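Local coordinates for protein WbmS, polysaccharide deacetylase involved in O-antigen biosynthesis (Bordetella bronchiseptica, PDB 3HFT) that probably removes acetyl groups from a polysaccharide during O-antigen biosynthesis, as a zinc-binding member of the polysaccharide deacetylase family, at residues T42-W47 with S123-S128; G157-P162 with W196-G201; V212-E217 with V233-W238. One frame throughout, in Å; residues are numbered along the deposited sequence.

Contact 1 of 3, residues T42-W47 with S123-S128; sequences TFDIDW and SVRSHS. With EDO (1,2-ethanediol), chain F; EDO (1,2-ethanediol), chain D.
Asp44 lies across from Arg125 and Asp46 across from His127, their CA atoms 8.0 and 7.8 Å apart, so the C-terminal end of strand 39-44 and the loop after strand 123-124 meet through side chains. Arg125 reaches Thr42 end-on: NH1 and NH2 both donate to Thr42 OG1, which lies in the guanidinium plane, 2.9 Å from NH1 and 3.1 Å from NH2. NH1 also forms a salt bridge with Asp44 OD1 at 2.9 Å, meeting that oxygen from above the carboxylate plane. A bend at chi3 (-72°) turns the head of Arg125 to these partners. Asp46 OD1 and His127 ND1 both bind the zinc ion, with His92 as the third protein ligand, the Asp-His-His site seen in polysaccharide deacetylases. Trp47 points its six-membered ring edge at one face of the His127 imidazole, a T-shaped pair with planes at 87° and CZ3 3.6 Å from CE1. O1 of one ethanediol (chain F) accepts from Ser128 N, and O2 of another (chain D) donates to Asp46 OD2; both probably come from the crystallisation liquor. Strand 39-44 runs between strands 67-71 and 203-207; Leu205 O also bonds Thr42 OG1.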
loop_
_atom_site.group_PDB
_atom_site.type_symbol
_atom_site.label_atom_id
_atom_site.label_comp_id
_atom_site.label_asym_id
_atom_site.label_seq_id
_atom_site.Cartn_x
_atom_site.Cartn_y
_atom_site.Cartn_z
ATOM N N THR A 42 -11.038 12.047 7.573
ATOM C CA THR A 42 -9.831 11.829 8.342
ATOM C C THR A 42 -8.905 13.038 8.168
ATOM O O THR A 42 -8.850 13.647 7.099
ATOM C CB THR A 42 -9.114 10.494 7.970
ATOM O OG1 THR A 42 -8.537 10.589 6.664
ATOM C CG2 THR A 42 -10.078 9.280 8.059
ATOM N N PHE A 43 -8.193 13.360 9.243
ATOM C CA PHE A 43 -7.317 14.505 9.288
ATOM C C PHE A 43 -5.931 14.121 9.755
ATOM O O PHE A 43 -5.759 13.661 10.856
ATOM C CB PHE A 43 -7.942 15.549 10.214
ATOM C CG PHE A 43 -9.264 16.050 9.702
ATOM C CD1 PHE A 43 -9.312 17.126 8.833
ATOM C CD2 PHE A 43 -10.438 15.417 10.055
ATOM C CE1 PHE A 43 -10.510 17.543 8.299
ATOM C CE2 PHE A 43 -11.646 15.823 9.545
ATOM C CZ PHE A 43 -11.688 16.878 8.661
ATOM N N ASP A 44 -4.956 14.275 8.873
ATOM C CA ASP A 44 -3.548 14.093 9.173
ATOM C C ASP A 44 -3.046 15.481 9.655
ATOM O O ASP A 44 -2.956 16.451 8.870
ATOM C CB ASP A 44 -2.771 13.690 7.933
ATOM C CG ASP A 44 -3.082 12.265 7.472
ATOM O OD1 ASP A 44 -3.766 11.515 8.194
ATOM O OD2 ASP A 44 -2.610 11.904 6.373
ATOM N N ILE A 45 -2.784 15.573 10.938
ATOM C CA ILE A 45 -2.513 16.871 11.578
ATOM C C ILE A 45 -1.225 17.511 11.025
ATOM O O ILE A 45 -1.168 18.708 10.835
ATOM C CB ILE A 45 -2.596 16.730 13.111
ATOM C CG1 ILE A 45 -4.056 16.388 13.514
ATOM C CG2 ILE A 45 -2.092 18.024 13.845
ATOM C CD1 ILE A 45 -4.273 16.137 15.039
ATOM N N ASP A 46 -0.224 16.693 10.717
ATOM C CA ASP A 46 1.044 17.142 10.120
ATOM C C ASP A 46 1.651 18.383 10.771
ATOM O O ASP A 46 2.010 19.352 10.087
ATOM C CB ASP A 46 0.903 17.340 8.605
ATOM C CG ASP A 46 0.882 16.025 7.870
ATOM O OD1 ASP A 46 0.593 15.012 8.539
ATOM O OD2 ASP A 46 1.137 16.003 6.648
ATOM N N TRP A 47 1.780 18.341 12.087
ATOM C CA TRP A 47 2.481 19.389 12.833
ATOM C C TRP A 47 1.904 20.794 12.680
ATOM O O TRP A 47 2.601 21.773 12.898
ATOM C CB TRP A 47 3.997 19.384 12.504
ATOM C CG TRP A 47 4.609 18.031 12.777
ATOM C CD1 TRP A 47 5.070 17.576 13.975
ATOM C CD2 TRP A 47 4.744 16.939 11.854
ATOM N NE1 TRP A 47 5.496 16.285 13.853
ATOM C CE2 TRP A 47 5.312 15.862 12.568
ATOM C CE3 TRP A 47 4.431 16.761 10.496
ATOM C CZ2 TRP A 47 5.592 14.629 11.977
ATOM C CZ3 TRP A 47 4.715 15.529 9.906
ATOM C CH2 TRP A 47 5.290 14.487 10.651
ATOM N N SER A 123 -6.420 3.297 15.666
ATOM C CA SER A 123 -6.263 3.650 14.255
ATOM C C SER A 123 -4.956 4.378 13.968
ATOM O O SER A 123 -4.519 5.221 14.747
ATOM C CB SER A 123 -7.465 4.466 13.747
ATOM O OG SER A 123 -8.680 3.734 13.860
ATOM N N VAL A 124 -4.339 4.054 12.829
ATOM C CA VAL A 124 -3.081 4.650 12.450
ATOM C C VAL A 124 -2.968 4.904 10.959
ATOM O O VAL A 124 -3.434 4.105 10.136
ATOM C CB VAL A 124 -1.871 3.739 12.883
ATOM C CG1 VAL A 124 -1.999 2.313 12.278
ATOM C CG2 VAL A 124 -0.533 4.365 12.474
ATOM N N ARG A 125 -2.349 6.032 10.618
ATOM C CA ARG A 125 -1.914 6.305 9.253
ATOM C C ARG A 125 -0.516 6.852 9.403
ATOM O O ARG A 125 -0.279 7.698 10.280
ATOM C CB ARG A 125 -2.784 7.316 8.517
ATOM C CG ARG A 125 -2.327 7.514 7.070
ATOM C CD ARG A 125 -3.220 8.510 6.410
ATOM N NE ARG A 125 -4.545 7.986 6.133
ATOM C CZ ARG A 125 -5.673 8.689 6.243
ATOM N NH1 ARG A 125 -5.672 9.920 6.737
ATOM N NH2 ARG A 125 -6.823 8.133 5.900
ATOM N N SER A 126 0.412 6.328 8.596
ATOM C CA SER A 126 1.813 6.756 8.655
ATOM C C SER A 126 2.039 8.030 7.874
ATOM O O SER A 126 1.506 8.194 6.780
ATOM C CB SER A 126 2.737 5.688 8.086
ATOM O OG SER A 126 2.652 4.485 8.831
ATOM N N HIS A 127 2.853 8.938 8.429
ATOM C CA HIS A 127 3.261 10.106 7.691
ATOM C C HIS A 127 3.984 9.608 6.450
ATOM O O HIS A 127 4.779 8.652 6.526
ATOM C CB HIS A 127 4.179 11.035 8.478
ATOM C CG HIS A 127 4.514 12.270 7.709
ATOM N ND1 HIS A 127 3.536 13.133 7.261
ATOM C CD2 HIS A 127 5.693 12.751 7.245
ATOM C CE1 HIS A 127 4.108 14.125 6.593
ATOM N NE2 HIS A 127 5.413 13.907 6.556
ATOM N N SER A 128 3.641 10.200 5.308
ATOM C CA SER A 128 4.175 9.792 3.992
ATOM C C SER A 128 3.853 8.339 3.606
ATOM O O SER A 128 4.485 7.773 2.711
ATOM C CB SER A 128 5.669 10.075 3.886
ATOM O OG SER A 128 5.844 11.494 3.956
HETATM C C1 EDO F . 0.442 11.230 4.328
HETATM O O1 EDO F . 1.674 11.883 4.701
HETATM C C2 EDO F . -0.663 12.287 4.316
HETATM O O2 EDO F . -0.592 13.157 5.487
HETATM C C1 EDO D . 1.602 18.743 2.829
HETATM O O1 EDO D . 0.776 18.791 1.663
HETATM C C2 EDO D . 0.725 18.753 4.085
HETATM O O2 EDO D . 1.417 18.167 5.202
#

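Contact 2 of 3, residues G157-P162 with W196-G201; sequences GIVLQP and WYQPDG
Gln198 is hydrogen-bonded to the backbone of Ile158 and Leu160, and Gln161, in one conformer, to that of Asp200. The carboxamide of Gln198 bridges the backbone on both sides of Val159: OE1 accepts from Leu160 N at 2.8 Å, a nearly straight bond (171°) on a lone pair in the carbonyl plane, while NE2 donates to Ile158 O at 3.0 Å, with the donor tilted from that carbonyl plane. Two bonds thus fix the rotation of the amide, which the chain, extended beyond CG (chi2 -169°), carries across to the other segment. A less certain link runs the other way: in one of its two modelled conformers, bent at chi2 (-74°), Gln161 brings NE2 within 2.8 Å of Asp200 O while OE1 accepts from Trp35 NE1. Van der Waals contacts fill in around these bonds. Val159 CG1 rests 3.5 Å from Asp200 O and 3.7 Å from Asp200 OD1, and the two side chains cross at about a right angle. Gly201 closes a type I beta turn that starts at Gln198, and its CA comes to 3.0 Å from Leu160 O, a close approach that the missing side chain allows, since a CB would point toward that oxygen. The two loops lead into different sheets, 157-162 into strand 163-164 and the other into strand 203-207, and Ile158 packs on Ile158 of the second subunit.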
loop_
_atom_site.group_PDB
_atom_site.type_symbol
_atom_site.label_atom_id
_atom_site.label_comp_id
_atom_site.label_asym_id
_atom_site.label_seq_id
_atom_site.Cartn_x
_atom_site.Cartn_y
_atom_site.Cartn_z
ATOM N N GLY A 157 -11.136 3.343 -10.904
ATOM C CA GLY A 157 -12.156 2.422 -11.404
ATOM C C GLY A 157 -12.380 1.245 -10.475
ATOM O O GLY A 157 -12.860 0.194 -10.907
ATOM N N ILE A 158 -11.978 1.402 -9.221
ATOM C CA ILE A 158 -12.013 0.348 -8.217
ATOM C C ILE A 158 -12.971 0.735 -7.101
ATOM O O ILE A 158 -12.790 1.778 -6.430
ATOM C CB ILE A 158 -10.608 0.110 -7.614
ATOM C CG1 ILE A 158 -9.623 -0.318 -8.723
ATOM C CG2 ILE A 158 -10.685 -0.983 -6.521
ATOM C CD1 ILE A 158 -8.142 -0.313 -8.328
ATOM N N VAL A 159 -13.951 -0.131 -6.868
ATOM C CA VAL A 159 -14.875 0.035 -5.737
ATOM C C VAL A 159 -14.194 -0.559 -4.541
ATOM O O VAL A 159 -13.820 -1.746 -4.517
ATOM C CB VAL A 159 -16.208 -0.637 -5.965
ATOM C CG1 VAL A 159 -17.149 -0.472 -4.747
ATOM C CG2 VAL A 159 -16.865 -0.071 -7.215
ATOM N N LEU A 160 -14.063 0.266 -3.512
ATOM C CA LEU A 160 -13.257 -0.082 -2.343
ATOM C C LEU A 160 -14.038 -0.614 -1.186
ATOM O O LEU A 160 -15.194 -0.194 -0.964
ATOM C CB LEU A 160 -12.529 1.132 -1.887
ATOM C CG LEU A 160 -11.461 1.675 -2.838
ATOM C CD1 LEU A 160 -10.923 2.978 -2.293
ATOM C CD2 LEU A 160 -10.337 0.623 -3.043
ATOM N N GLN A 161 -13.387 -1.503 -0.432
ATOM C CA GLN A 161 -13.935 -2.155 0.754
ATOM C C GLN A 161 -12.746 -2.386 1.718
ATOM O O GLN A 161 -11.638 -2.714 1.263
ATOM C CB GLN A 161 -14.534 -3.540 0.367
ATOM C CG GLN A 161 -15.417 -3.583 -0.920
ATOM C CD GLN A 161 -16.781 -2.954 -0.718
ATOM O OE1 GLN A 161 -17.169 -2.716 0.416
ATOM N NE2 GLN A 161 -17.526 -2.700 -1.814
ATOM N N PRO A 162 -12.957 -2.264 3.042
ATOM C CA PRO A 162 -11.866 -2.590 3.953
ATOM C C PRO A 162 -11.716 -4.126 3.929
ATOM O O PRO A 162 -12.626 -4.825 3.488
ATOM C CB PRO A 162 -12.401 -2.118 5.319
ATOM C CG PRO A 162 -13.883 -2.349 5.185
ATOM C CD PRO A 162 -14.196 -1.969 3.769
ATOM N N TRP A 196 -16.208 11.516 -6.367
ATOM C CA TRP A 196 -15.445 10.428 -5.782
ATOM C C TRP A 196 -16.296 9.385 -5.064
ATOM O O TRP A 196 -15.792 8.295 -4.721
ATOM C CB TRP A 196 -14.445 11.044 -4.765
ATOM C CG TRP A 196 -15.099 12.066 -3.916
ATOM C CD1 TRP A 196 -15.134 13.397 -4.139
ATOM C CD2 TRP A 196 -15.894 11.830 -2.748
ATOM N NE1 TRP A 196 -15.909 14.021 -3.182
ATOM C CE2 TRP A 196 -16.360 13.077 -2.299
ATOM C CE3 TRP A 196 -16.245 10.685 -2.037
ATOM C CZ2 TRP A 196 -17.216 13.210 -1.198
ATOM C CZ3 TRP A 196 -17.074 10.818 -0.942
ATOM C CH2 TRP A 196 -17.535 12.073 -0.520
ATOM N N TYR A 197 -17.577 9.706 -4.836
ATOM C CA TYR A 197 -18.452 8.926 -3.971
ATOM C C TYR A 197 -18.815 7.556 -4.513
ATOM O O TYR A 197 -19.259 7.423 -5.652
ATOM C CB TYR A 197 -19.745 9.719 -3.657
ATOM C CG TYR A 197 -20.658 8.998 -2.689
ATOM C CD1 TYR A 197 -20.282 8.797 -1.358
ATOM C CD2 TYR A 197 -21.883 8.491 -3.108
ATOM C CE1 TYR A 197 -21.133 8.110 -0.452
ATOM C CE2 TYR A 197 -22.736 7.811 -2.219
ATOM C CZ TYR A 197 -22.348 7.620 -0.901
ATOM O OH TYR A 197 -23.195 6.938 -0.055
ATOM N N GLN A 198 -18.664 6.549 -3.663
ATOM C CA GLN A 198 -19.051 5.194 -3.941
ATOM C C GLN A 198 -20.230 4.796 -3.022
ATOM O O GLN A 198 -20.047 4.569 -1.806
ATOM C CB GLN A 198 -17.866 4.253 -3.689
ATOM C CG GLN A 198 -16.562 4.708 -4.358
ATOM C CD GLN A 198 -15.483 3.662 -4.331
ATOM O OE1 GLN A 198 -15.606 2.628 -3.649
ATOM N NE2 GLN A 198 -14.410 3.906 -5.103
ATOM N N PRO A 199 -21.441 4.718 -3.578
ATOM C CA PRO A 199 -22.555 4.292 -2.720
ATOM C C PRO A 199 -22.378 2.863 -2.296
ATOM O O PRO A 199 -22.988 2.415 -1.312
ATOM C CB PRO A 199 -23.768 4.410 -3.634
ATOM C CG PRO A 199 -23.261 4.530 -4.981
ATOM C CD PRO A 199 -21.870 4.973 -4.960
ATOM N N ASP A 200 -21.545 2.148 -3.052
ATOM C CA ASP A 200 -21.306 0.717 -2.892
ATOM C C ASP A 200 -19.930 0.369 -2.305
ATOM O O ASP A 200 -19.566 -0.804 -2.265
ATOM C CB ASP A 200 -21.444 -0.017 -4.238
ATOM C CG ASP A 200 -20.675 0.662 -5.392
ATOM O OD1 ASP A 200 -20.106 1.764 -5.244
ATOM O OD2 ASP A 200 -20.694 0.080 -6.492
ATOM N N GLY A 201 -19.209 1.364 -1.826
ATOM C CA GLY A 201 -17.889 1.129 -1.256
ATOM C C GLY A 201 -17.675 1.990 -0.045
ATOM O O GLY A 201 -18.596 2.698 0.399
#

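Contact 3 of 3, residues V212-E217 with V233-W238; sequences VYMNTE and VDLIRW
Leu235 packs between Tyr213 and the selenomethionine Met214. With chi1 at -164°, trans to the main-chain nitrogen, the Tyr213 ring leaves the end of helix 209-214 toward segment 233-238. Its CD2 lies 3.6 Å from Leu235 CD2, and CE2 is 3.8 Å from Leu235 CG, so the leucine branch lies by the CD2-CE2 bond, approaching obliquely. Leu235 forks between the two neighbours: CD2 goes to the tyrosine, whereas CD1 lies 4.0 Å from Met214 SE. The Met214 chain is extended through chi2 and turns at chi3 (75°), which directs its methyl, whose modelled position is uncertain, toward Trp238 CB. The side chains of Met214 and Trp238 lie alongside each other and point the same way, while the indole continues away from the helix and hydrogen-bonds through NE1 to a methylpentanediol, probably from the crystallisation liquor. Leu235 to Trp238 form a 3-10 segment, with Trp238 N bonded to Leu235 O; across the contact, helix 209-214 ends in a Schellman motif, with Asn215 as the positive-phi C-prime residue and Thr216 N paired with His211 O. At the far end of the tyrosine ring, Tyr213 OH is 3.9 Å from Ile236 CB. A water 2.7 Å from Tyr213 OH links it to Ile236 N, accepting a weak bond from the amide. The Tyr213 ring also makes a cation-pi contact with Arg239, and Val52 of helix 50-63 packs on Leu235.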
loop_
_atom_site.group_PDB
_atom_site.type_symbol
_atom_site.label_atom_id
_atom_site.label_comp_id
_atom_site.label_asym_id
_atom_site.label_seq_id
_atom_site.Cartn_x
_atom_site.Cartn_y
_atom_site.Cartn_z
ATOM N N VAL A 212 -6.805 23.079 4.749
ATOM C CA VAL A 212 -8.161 23.582 5.055
ATOM C C VAL A 212 -8.039 25.064 5.441
ATOM O O VAL A 212 -8.814 25.892 5.007
ATOM C CB VAL A 212 -8.845 22.729 6.169
ATOM C CG1 VAL A 212 -10.210 23.312 6.593
ATOM C CG2 VAL A 212 -8.999 21.250 5.676
ATOM N N TYR A 213 -7.061 25.404 6.262
ATOM C CA TYR A 213 -6.867 26.796 6.659
ATOM C C TYR A 213 -6.606 27.736 5.480
ATOM O O TYR A 213 -7.167 28.822 5.419
ATOM C CB TYR A 213 -5.722 26.914 7.670
ATOM C CG TYR A 213 -5.734 28.240 8.384
ATOM C CD1 TYR A 213 -6.499 28.429 9.544
ATOM C CD2 TYR A 213 -5.034 29.325 7.886
ATOM C CE1 TYR A 213 -6.528 29.636 10.195
ATOM C CE2 TYR A 213 -5.098 30.548 8.523
ATOM C CZ TYR A 213 -5.840 30.685 9.678
ATOM O OH TYR A 213 -5.868 31.883 10.328
HETATM N N MSE A 214 -5.740 27.334 4.562
HETATM C CA MSE A 214 -5.377 28.192 3.415
HETATM C C MSE A 214 -6.265 27.967 2.200
HETATM O O MSE A 214 -6.094 28.650 1.195
HETATM C CB MSE A 214 -3.928 27.937 2.967
HETATM C CG MSE A 214 -2.888 28.086 4.104
HETATM SE SE MSE A 214 -1.084 27.950 3.366
HETATM C CE MSE A 214 -1.117 29.272 2.802
ATOM N N ASN A 215 -7.180 27.004 2.279
ATOM C CA ASN A 215 -8.062 26.669 1.149
ATOM C C ASN A 215 -7.232 26.358 -0.074
ATOM O O ASN A 215 -7.540 26.766 -1.197
ATOM C CB ASN A 215 -9.077 27.768 0.866
ATOM C CG ASN A 215 -10.117 27.365 -0.191
ATOM O OD1 ASN A 215 -10.521 26.199 -0.281
ATOM N ND2 ASN A 215 -10.554 28.337 -0.983
ATOM N N THR A 216 -6.208 25.552 0.150
ATOM C CA THR A 216 -5.239 25.230 -0.890
ATOM C C THR A 216 -5.863 24.619 -2.149
ATOM O O THR A 216 -6.576 23.615 -2.088
ATOM C CB THR A 216 -4.195 24.223 -0.384
ATOM O OG1 THR A 216 -3.582 24.749 0.789
ATOM C CG2 THR A 216 -3.143 23.910 -1.459
ATOM N N GLU A 217 -5.535 25.245 -3.275
ATOM C CA GLU A 217 -5.856 24.727 -4.607
ATOM C C GLU A 217 -4.595 24.359 -5.423
ATOM O O GLU A 217 -4.703 23.759 -6.463
ATOM C CB GLU A 217 -6.667 25.769 -5.374
ATOM C CG GLU A 217 -5.863 26.876 -6.054
ATOM C CD GLU A 217 -5.179 27.919 -5.135
ATOM O OE1 GLU A 217 -4.706 27.654 -4.009
ATOM O OE2 GLU A 217 -5.056 29.049 -5.594
ATOM N N VAL A 233 -1.141 35.936 12.515
ATOM C CA VAL A 233 -1.535 37.229 12.001
ATOM C C VAL A 233 -1.504 37.248 10.486
ATOM O O VAL A 233 -2.429 37.699 9.856
ATOM C CB VAL A 233 -0.586 38.338 12.516
ATOM C CG1 VAL A 233 -0.885 39.686 11.837
ATOM C CG2 VAL A 233 -0.668 38.454 14.051
ATOM N N ASP A 234 -0.445 36.734 9.887
ATOM C CA ASP A 234 -0.283 36.822 8.449
ATOM C C ASP A 234 -0.881 35.657 7.641
ATOM O O ASP A 234 -1.195 35.821 6.463
ATOM C CB ASP A 234 1.197 36.865 8.107
ATOM C CG ASP A 234 1.847 38.210 8.391
ATOM O OD1 ASP A 234 1.197 39.107 9.013
ATOM O OD2 ASP A 234 3.035 38.328 7.979
ATOM N N LEU A 235 -0.986 34.469 8.228
ATOM C CA LEU A 235 -1.379 33.309 7.426
ATOM C C LEU A 235 -2.727 33.466 6.753
ATOM O O LEU A 235 -2.914 33.001 5.618
ATOM C CB LEU A 235 -1.325 32.010 8.243
ATOM C CG LEU A 235 -1.494 30.710 7.427
ATOM C CD1 LEU A 235 -0.458 30.616 6.295
ATOM C CD2 LEU A 235 -1.480 29.427 8.319
ATOM N N ILE A 236 -3.670 34.105 7.436
ATOM C CA ILE A 236 -5.025 34.254 6.907
ATOM C C ILE A 236 -5.026 35.033 5.554
ATOM O O ILE A 236 -5.915 34.830 4.701
ATOM C CB ILE A 236 -5.933 34.990 7.950
ATOM C CG1 ILE A 236 -7.390 35.052 7.476
ATOM C CG2 ILE A 236 -5.424 36.383 8.255
ATOM C CD1 ILE A 236 -7.969 33.725 7.237
ATOM N N ARG A 237 -4.022 35.898 5.367
ATOM C CA ARG A 237 -3.896 36.701 4.138
ATOM C C ARG A 237 -3.604 35.802 2.915
ATOM O O ARG A 237 -3.867 36.177 1.792
ATOM C CB ARG A 237 -2.803 37.748 4.276
ATOM C CG ARG A 237 -3.086 38.821 5.335
ATOM C CD ARG A 237 -2.067 39.865 5.336
ATOM N NE ARG A 237 -2.034 40.584 4.064
ATOM C CZ ARG A 237 -1.004 41.323 3.671
ATOM N NH1 ARG A 237 0.032 41.525 4.472
ATOM N NH2 ARG A 237 -1.008 41.901 2.489
ATOM N N TRP A 238 -3.064 34.623 3.160
ATOM C CA TRP A 238 -2.774 33.657 2.102
ATOM C C TRP A 238 -3.925 32.709 1.772
ATOM O O TRP A 238 -3.781 31.867 0.884
ATOM C CB TRP A 238 -1.566 32.819 2.479
ATOM C CG TRP A 238 -0.317 33.580 2.500
ATOM C CD1 TRP A 238 0.163 34.344 3.506
ATOM C CD2 TRP A 238 0.647 33.605 1.468
ATOM N NE1 TRP A 238 1.388 34.848 3.163
ATOM C CE2 TRP A 238 1.705 34.409 1.905
ATOM C CE3 TRP A 238 0.722 33.003 0.205
ATOM C CZ2 TRP A 238 2.816 34.649 1.122
ATOM C CZ3 TRP A 238 1.810 33.239 -0.568
ATOM C CH2 TRP A 238 2.853 34.026 -0.114
HETATM O O HOH W 1 -3.983 33.791 10.336
#

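From the N terminus the three contacts follow in series, with none nested or crossed. Contact 1 closes the longest loop, 75 residues rich in helix, joining central strand 39-44 of the parallel sheet to the end of edge strand 123-124 of the mixed sheet at the zinc site. Contact 2 closes a loop of 33 residues and ties the approaches to strands 163-164 and 203-207, again linking the two sheets, with its centre about 22 Å from that of contact 1. Contact 3 spans 15 residues and fastens the segment before helix 245-256 to the end of helix 209-214; its nearest atoms are about 5 Å from contact 1 and about 13 Å from contact 2.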